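Local coordinates for appr-1-p processing domain protein (Thermus aquaticus Y51MC23, PDB 5M3E), which belongs to the macro domain family of alpha/beta proteins and, in this model, holds adenosine-5-diphosphoribose in a cleft at the end of its central sheet, at residues 30-35 / 54-59; 68-73 / 85-90. All coordinates share one frame; numbering follows the deposited sequence.

Interaction 1: residues 30-35 / 54-59; sequences TVNTVG and QAYVKA. With APR (adenosine-5-diphosphoribose), chain B.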
loop_
_atom_site.group_PDB
_atom_site.type_symbol
_atom_site.label_atom_id
_atom_site.label_comp_id
_atom_site.label_asym_id
_atom_site.label_seq_id
_atom_site.Cartn_x
_atom_site.Cartn_y
_atom_site.Cartn_z
ATOM N N THR A 30 1.665 -0.141 -4.171
ATOM C CA THR A 30 2.877 -0.978 -4.136
ATOM C C THR A 30 3.983 -0.283 -4.926
ATOM O O THR A 30 3.883 -0.142 -6.158
ATOM C CB THR A 30 2.633 -2.342 -4.801
ATOM O OG1 THR A 30 2.318 -2.165 -6.195
ATOM C CG2 THR A 30 1.494 -3.034 -4.158
ATOM N N VAL A 31 5.054 0.101 -4.236
ATOM C CA VAL A 31 6.144 0.807 -4.881
ATOM C C VAL A 31 7.492 0.144 -4.680
ATOM O O VAL A 31 7.664 -0.691 -3.798
ATOM C CB VAL A 31 6.224 2.299 -4.428
ATOM C CG1 VAL A 31 4.931 3.014 -4.748
ATOM C CG2 VAL A 31 6.567 2.454 -2.945
ATOM N N ASN A 32 8.437 0.567 -5.513
ATOM C CA ASN A 32 9.850 0.293 -5.315
ATOM C C ASN A 32 10.561 1.531 -4.740
ATOM O O ASN A 32 9.958 2.590 -4.570
ATOM C CB ASN A 32 10.504 -0.190 -6.614
ATOM C CG ASN A 32 10.468 0.854 -7.709
ATOM O OD1 ASN A 32 11.133 1.883 -7.605
ATOM N ND2 ASN A 32 9.642 0.605 -8.756
ATOM N N THR A 33 11.832 1.376 -4.405
ATOM C CA THR A 33 12.606 2.458 -3.757
ATOM C C THR A 33 13.461 3.274 -4.736
ATOM O O THR A 33 14.152 4.192 -4.311
ATOM C CB THR A 33 13.516 1.931 -2.626
ATOM O OG1 THR A 33 14.337 0.888 -3.148
ATOM C CG2 THR A 33 12.684 1.399 -1.427
ATOM N N VAL A 34 13.364 2.983 -6.032
ATOM C CA VAL A 34 14.184 3.678 -7.044
ATOM C C VAL A 34 13.488 4.813 -7.842
ATOM O O VAL A 34 14.115 5.427 -8.708
ATOM C CB VAL A 34 14.963 2.659 -7.934
ATOM C CG1 VAL A 34 16.005 1.890 -7.080
ATOM C CG2 VAL A 34 14.049 1.668 -8.624
ATOM N N GLY A 35 12.236 5.154 -7.515
ATOM C CA GLY A 35 11.594 6.359 -8.075
ATOM C C GLY A 35 10.894 6.251 -9.428
ATOM O O GLY A 35 10.644 7.263 -10.085
ATOM N N GLN A 54 4.465 12.664 -8.201
ATOM C CA GLN A 54 5.523 13.699 -8.089
ATOM C C GLN A 54 6.140 13.710 -6.697
ATOM O O GLN A 54 7.352 13.731 -6.558
ATOM C CB GLN A 54 5.020 15.116 -8.419
ATOM C CG GLN A 54 4.666 15.400 -9.876
ATOM C CD GLN A 54 5.689 14.838 -10.875
ATOM O OE1 GLN A 54 6.904 15.058 -10.747
ATOM N NE2 GLN A 54 5.202 14.098 -11.864
ATOM N N ALA A 55 5.301 13.684 -5.672
ATOM C CA ALA A 55 5.779 13.619 -4.298
ATOM C C ALA A 55 6.630 12.355 -4.004
ATOM O O ALA A 55 7.652 12.461 -3.342
ATOM C CB ALA A 55 4.603 13.719 -3.341
ATOM N N TYR A 56 6.223 11.182 -4.506
ATOM C CA TYR A 56 7.077 9.975 -4.445
ATOM C C TYR A 56 8.424 10.133 -5.136
ATOM O O TYR A 56 9.445 9.735 -4.590
ATOM C CB TYR A 56 6.342 8.748 -5.013
ATOM C CG TYR A 56 7.185 7.550 -5.424
ATOM C CD1 TYR A 56 7.491 6.524 -4.506
ATOM C CD2 TYR A 56 7.590 7.380 -6.753
ATOM C CE1 TYR A 56 8.225 5.394 -4.893
ATOM C CE2 TYR A 56 8.294 6.260 -7.154
ATOM C CZ TYR A 56 8.620 5.257 -6.231
ATOM O OH TYR A 56 9.331 4.135 -6.648
ATOM N N VAL A 57 8.430 10.692 -6.341
ATOM C CA VAL A 57 9.698 10.899 -7.046
ATOM C C VAL A 57 10.655 11.713 -6.164
ATOM O O VAL A 57 11.830 11.373 -6.037
ATOM C CB VAL A 57 9.512 11.613 -8.421
ATOM C CG1 VAL A 57 10.855 11.987 -9.032
ATOM C CG2 VAL A 57 8.722 10.749 -9.409
ATOM N N LYS A 58 10.122 12.768 -5.547
ATOM C CA LYS A 58 10.876 13.678 -4.683
ATOM C C LYS A 58 11.392 13.001 -3.440
ATOM O O LYS A 58 12.551 13.199 -3.081
ATOM C CB LYS A 58 10.007 14.869 -4.272
ATOM C CG LYS A 58 9.658 15.812 -5.428
ATOM C CD LYS A 58 10.554 17.066 -5.493
ATOM C CE LYS A 58 10.224 18.041 -4.349
ATOM N NZ LYS A 58 10.907 19.367 -4.419
ATOM N N ALA A 59 10.524 12.227 -2.779
ATOM C CA ALA A 59 10.921 11.452 -1.614
ATOM C C ALA A 59 12.035 10.430 -1.934
ATOM O O ALA A 59 12.946 10.250 -1.140
ATOM C CB ALA A 59 9.711 10.763 -0.989
HETATM N N1 APR B . -7.023 -3.420 -8.280
HETATM C C2 APR B . -6.744 -4.505 -7.522
HETATM N N3 APR B . -5.712 -5.333 -7.777
HETATM C C4 APR B . -4.894 -5.110 -8.835
HETATM C C5 APR B . -5.123 -3.946 -9.716
HETATM C C6 APR B . -6.277 -3.087 -9.358
HETATM N N6 APR B . -6.592 -1.997 -10.085
HETATM N N7 APR B . -4.164 -3.971 -10.669
HETATM C C8 APR B . -3.381 -5.058 -10.414
HETATM N N9 APR B . -3.835 -5.736 -9.321
HETATM C "C1'" APR B . -3.283 -6.944 -8.674
HETATM C "C2'" APR B . -2.655 -7.955 -9.615
HETATM O "O2'" APR B . -3.105 -9.254 -9.235
HETATM C "C3'" APR B . -1.175 -7.865 -9.368
HETATM O "O3'" APR B . -0.518 -9.135 -9.558
HETATM O "O4'" APR B . -2.252 -6.495 -7.785
HETATM C "C4'" APR B . -1.126 -7.354 -7.922
HETATM C "C5'" APR B . 0.139 -6.612 -7.505
HETATM O "O5'" APR B . 0.526 -5.643 -8.491
HETATM P PA APR B . 2.086 -5.325 -8.723
HETATM O O1A APR B . 2.129 -3.945 -9.316
HETATM O O2A APR B . 2.723 -6.486 -9.434
HETATM O O3A APR B . 2.659 -5.196 -7.199
HETATM P PB APR B . 3.964 -5.938 -6.585
HETATM O O1B APR B . 3.917 -7.407 -6.909
HETATM O O2B APR B . 4.129 -5.518 -5.123
HETATM O O5D APR B . 5.224 -5.322 -7.373
HETATM C C5D APR B . 5.857 -4.072 -7.065
HETATM O O4D APR B . 5.541 -3.424 -9.383
HETATM O O1D APR B . 3.721 -2.018 -9.058
HETATM C C1D APR B . 5.085 -2.078 -9.491
HETATM O O2D APR B . 6.384 -0.029 -9.262
HETATM C C2D APR B . 5.960 -1.217 -8.585
HETATM O O3D APR B . 8.282 -1.924 -8.901
HETATM C C3D APR B . 7.090 -2.121 -8.130
HETATM C C4D APR B . 6.517 -3.519 -8.334
HETATM O O HOH W 1 7.209 2.072 -7.603
#

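Interaction 2: residues 68-73 / 85-90; sequences GRIFVY and FNFPTK. With APR (adenosine-5-diphosphoribose), chain B.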
loop_
_atom_site.group_PDB
_atom_site.type_symbol
_atom_site.label_atom_id
_atom_site.label_comp_id
_atom_site.label_asym_id
_atom_site.label_seq_id
_atom_site.Cartn_x
_atom_site.Cartn_y
_atom_site.Cartn_z
ATOM N N GLY A 68 10.123 -1.101 4.941
ATOM C CA GLY A 68 9.649 -0.966 6.318
ATOM C C GLY A 68 9.105 0.402 6.697
ATOM O O GLY A 68 8.737 0.613 7.860
ATOM N N ARG A 69 9.052 1.322 5.733
ATOM C CA ARG A 69 8.432 2.630 5.903
ATOM C C ARG A 69 7.382 2.874 4.805
ATOM O O ARG A 69 7.720 2.861 3.621
ATOM C CB ARG A 69 9.497 3.747 5.844
ATOM C CG ARG A 69 10.374 3.827 7.091
ATOM C CD ARG A 69 10.478 5.252 7.638
ATOM N NE ARG A 69 11.293 6.093 6.754
ATOM C CZ ARG A 69 12.600 6.339 6.896
ATOM N NH1 ARG A 69 13.305 5.835 7.918
ATOM N NH2 ARG A 69 13.214 7.117 5.995
ATOM N N ILE A 70 6.132 3.132 5.200
ATOM C CA ILE A 70 5.114 3.682 4.279
ATOM C C ILE A 70 5.432 5.155 3.988
ATOM O O ILE A 70 5.639 5.928 4.922
ATOM C CB ILE A 70 3.667 3.582 4.849
ATOM C CG1 ILE A 70 3.318 2.156 5.292
ATOM C CG2 ILE A 70 2.629 4.032 3.823
ATOM C CD1 ILE A 70 3.628 1.079 4.277
ATOM N N PHE A 71 5.474 5.533 2.706
ATOM C CA PHE A 71 5.546 6.944 2.335
ATOM C C PHE A 71 4.130 7.437 2.094
ATOM O O PHE A 71 3.491 6.987 1.149
ATOM C CB PHE A 71 6.409 7.199 1.087
ATOM C CG PHE A 71 6.251 8.596 0.534
ATOM C CD1 PHE A 71 6.819 9.694 1.197
ATOM C CD2 PHE A 71 5.478 8.831 -0.614
ATOM C CE1 PHE A 71 6.654 11.000 0.704
ATOM C CE2 PHE A 71 5.303 10.123 -1.109
ATOM C CZ PHE A 71 5.899 11.215 -0.453
ATOM N N VAL A 72 3.655 8.372 2.934
ATOM C CA VAL A 72 2.251 8.845 2.874
ATOM C C VAL A 72 2.150 10.129 2.095
ATOM O O VAL A 72 2.939 11.049 2.309
ATOM C CB VAL A 72 1.603 9.045 4.282
ATOM C CG1 VAL A 72 0.209 9.687 4.167
ATOM C CG2 VAL A 72 1.523 7.710 5.030
ATOM N N TYR A 73 1.190 10.176 1.177
ATOM C CA TYR A 73 0.784 11.436 0.578
ATOM C C TYR A 73 -0.608 11.784 1.062
ATOM O O TYR A 73 -1.541 10.991 0.928
ATOM C CB TYR A 73 0.832 11.393 -0.940
ATOM C CG TYR A 73 0.545 12.740 -1.592
ATOM C CD1 TYR A 73 1.413 13.837 -1.410
ATOM C CD2 TYR A 73 -0.593 12.918 -2.403
ATOM C CE1 TYR A 73 1.142 15.067 -1.996
ATOM C CE2 TYR A 73 -0.862 14.140 -3.006
ATOM C CZ TYR A 73 -0.005 15.219 -2.793
ATOM O OH TYR A 73 -0.301 16.434 -3.388
ATOM N N PHE A 85 -1.016 5.572 0.734
ATOM C CA PHE A 85 0.047 4.910 1.458
ATOM C C PHE A 85 0.902 4.133 0.439
ATOM O O PHE A 85 0.537 3.032 -0.006
ATOM C CB PHE A 85 -0.573 3.983 2.495
ATOM C CG PHE A 85 -1.160 4.699 3.703
ATOM C CD1 PHE A 85 -1.280 6.112 3.784
ATOM C CD2 PHE A 85 -1.619 3.952 4.775
ATOM C CE1 PHE A 85 -1.808 6.714 4.919
ATOM C CE2 PHE A 85 -2.159 4.557 5.914
ATOM C CZ PHE A 85 -2.256 5.933 5.983
ATOM N N ASN A 86 2.037 4.722 0.069
ATOM C CA ASN A 86 2.957 4.088 -0.794
ATOM C C ASN A 86 3.817 3.085 -0.022
ATOM O O ASN A 86 4.731 3.457 0.698
ATOM C CB ASN A 86 3.787 5.140 -1.545
ATOM C CG ASN A 86 2.917 6.055 -2.400
ATOM O OD1 ASN A 86 2.470 5.676 -3.483
ATOM N ND2 ASN A 86 2.659 7.263 -1.904
ATOM N N PHE A 87 3.501 1.805 -0.214
ATOM C CA PHE A 87 4.077 0.657 0.493
ATOM C C PHE A 87 5.242 0.065 -0.334
ATOM O O PHE A 87 5.041 -0.439 -1.436
ATOM C CB PHE A 87 2.961 -0.382 0.666
ATOM C CG PHE A 87 3.266 -1.502 1.631
ATOM C CD1 PHE A 87 4.351 -2.387 1.433
ATOM C CD2 PHE A 87 2.419 -1.724 2.748
ATOM C CE1 PHE A 87 4.577 -3.439 2.319
ATOM C CE2 PHE A 87 2.647 -2.778 3.616
ATOM C CZ PHE A 87 3.724 -3.640 3.401
ATOM N N PRO A 88 6.465 0.123 0.202
ATOM C CA PRO A 88 7.569 -0.517 -0.498
ATOM C C PRO A 88 7.531 -2.029 -0.420
ATOM O O PRO A 88 7.766 -2.620 0.655
ATOM C CB PRO A 88 8.810 0.045 0.227
ATOM C CG PRO A 88 8.336 1.380 0.695
ATOM C CD PRO A 88 6.976 1.045 1.227
ATOM N N THR A 89 7.193 -2.631 -1.555
ATOM C CA THR A 89 7.304 -4.069 -1.760
ATOM C C THR A 89 8.534 -4.493 -2.573
ATOM O O THR A 89 8.759 -5.688 -2.759
ATOM C CB THR A 89 6.063 -4.616 -2.446
ATOM O OG1 THR A 89 6.069 -4.198 -3.793
ATOM C CG2 THR A 89 4.803 -4.097 -1.753
ATOM N N LYS A 90 9.315 -3.527 -3.059
ATOM C CA LYS A 90 10.598 -3.809 -3.701
ATOM C C LYS A 90 11.639 -2.783 -3.322
ATOM O O LYS A 90 11.296 -1.666 -2.955
ATOM C CB LYS A 90 10.451 -3.817 -5.222
ATOM C CG LYS A 90 9.857 -5.092 -5.772
ATOM C CD LYS A 90 9.928 -5.113 -7.280
ATOM C CE LYS A 90 9.398 -6.437 -7.820
ATOM N NZ LYS A 90 9.875 -6.647 -9.218
HETATM N N1 APR B . -7.023 -3.420 -8.280
HETATM C C2 APR B . -6.744 -4.505 -7.522
HETATM N N3 APR B . -5.712 -5.333 -7.777
HETATM C C4 APR B . -4.894 -5.110 -8.835
HETATM C C5 APR B . -5.123 -3.946 -9.716
HETATM C C6 APR B . -6.277 -3.087 -9.358
HETATM N N6 APR B . -6.592 -1.997 -10.085
HETATM N N7 APR B . -4.164 -3.971 -10.669
HETATM C C8 APR B . -3.381 -5.058 -10.414
HETATM N N9 APR B . -3.835 -5.736 -9.321
HETATM C "C1'" APR B . -3.283 -6.944 -8.674
HETATM C "C2'" APR B . -2.655 -7.955 -9.615
HETATM O "O2'" APR B . -3.105 -9.254 -9.235
HETATM C "C3'" APR B . -1.175 -7.865 -9.368
HETATM O "O3'" APR B . -0.518 -9.135 -9.558
HETATM O "O4'" APR B . -2.252 -6.495 -7.785
HETATM C "C4'" APR B . -1.126 -7.354 -7.922
HETATM C "C5'" APR B . 0.139 -6.612 -7.505
HETATM O "O5'" APR B . 0.526 -5.643 -8.491
HETATM P PA APR B . 2.086 -5.325 -8.723
HETATM O O1A APR B . 2.129 -3.945 -9.316
HETATM O O2A APR B . 2.723 -6.486 -9.434
HETATM O O3A APR B . 2.659 -5.196 -7.199
HETATM P PB APR B . 3.964 -5.938 -6.585
HETATM O O1B APR B . 3.917 -7.407 -6.909
HETATM O O2B APR B . 4.129 -5.518 -5.123
HETATM O O5D APR B . 5.224 -5.322 -7.373
HETATM C C5D APR B . 5.857 -4.072 -7.065
HETATM O O4D APR B . 5.541 -3.424 -9.383
HETATM O O1D APR B . 3.721 -2.018 -9.058
HETATM C C1D APR B . 5.085 -2.078 -9.491
HETATM O O2D APR B . 6.384 -0.029 -9.262
HETATM C C2D APR B . 5.960 -1.217 -8.585
HETATM O O3D APR B . 8.282 -1.924 -8.901
HETATM C C3D APR B . 7.090 -2.121 -8.130
HETATM C C4D APR B . 6.517 -3.519 -8.334
#

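Interaction 1: residues 30-35 / 54-59
Y56 carries almost all of this contact, reaching from helix 50-62 to the end of strand 26-31 and the turn that follows it. With CG anti to the backbone N (chi1 162°), its ring runs away from the helix and crosses the side chain of N32 at about a right angle. The CE1 flank of the ring lies beside V31, with CE1 3.7 Å from V31 CB. On the CE2 flank the backbone of G35 packs at CA and C. The hydroxyl is held from several directions. Y56 OH donates to N32 O at 2.7 Å, coming from above the carbonyl plane (56° out of it), while G35 N gives it a weak bond and water 1 donates to it as well. N32 OD1 lies close to the hydroxyl, but at a poor angle; its bond is to V34 N at 2.9 Å, in the carbonyl plane and on a lone pair. That closes an Asx turn, where the strand gives way to the loop that follows it in this macro domain. The other end of the same amide faces the ligand: N32 ND2 donates to APR O3D at 2.9 Å in a nearly straight bond (175°), and it also bonds V36 O. Water 1 bridges as well, accepting from N32 N and lying 2.8 Å from APR O2D, which links the tyrosine hydroxyl to the terminal ribose through a single molecule. One residue further along the helix, V57 adds a lighter touch, with CG2 4.0 Å from G35 O.

Interaction 2: residues 68-73 / 85-90
F71 and N86 form an antiparallel hydrogen-bonded pair, and V72 and F85 the non-hydrogen-bonded pair beside it, where the axes of strands 71-73 and 85-88 approach to 4.7 Å, their directions 162° apart. F71 N donates to N86 O at 3.0 Å, and N86 N returns the bond to F71 O at 2.9 Å. That carbonyl has a second donor: N86 ND2 reaches F71 O at 3.2 Å, from the opposite face of the carbonyl plane to N86 N. The side chain is placed for this by its first torsion: chi1 of -61° turns CG away from the carbonyl carbon and lays the amide alongside the F71 ring, pointing the same way, with the two planes 27° apart. N86 ND2 also donates to N52, and N86 OD1 accepts from N29, so both ends of the buried amide are engaged. On the face that carries V72 and F85 the contacts are apolar. V72 runs beside F85, its CG2 3.5 Å from F85 CD1, and I70, the residue just before the strand, spreads its two branches, CG2 onto F85 CB and CD1 to within 3.4 Å of F87 CD2. The pairing stops at P88, which has no N-H to offer; its CD instead sits 3.1 Å from R69 O. Just beyond, T89 OG1 donates to the phosphate oxygen APR O2B at 2.7 Å. This beta hairpin forms one margin of the macro domain sheet: strand 71-74 is outermost, strand 83-88 pairs on its other side with strand 26-31, F71 and Y73 pack against helix 50-62, and V72 and F85 pack against helix 99-115.

Interaction 1 comes first along the chain and closes before interaction 2 opens; strand 71-74 is the next element after helix 50-62, and the two centres lie about 9 Å apart. They share the central sheet, where strands 26-31 and 83-88 are neighbours: V31 probably bonds through its backbone to F87 and T89. They also meet where A55 and A59 of the helix pack on the F71 ring. Both reach adenosine-5-diphosphoribose, 30-35 chiefly through the terminal ribose and 85-90 through a phosphate. Adjacent strand ends of one macro domain thus line a common cleft, with the helix and the edge hairpin packed alongside.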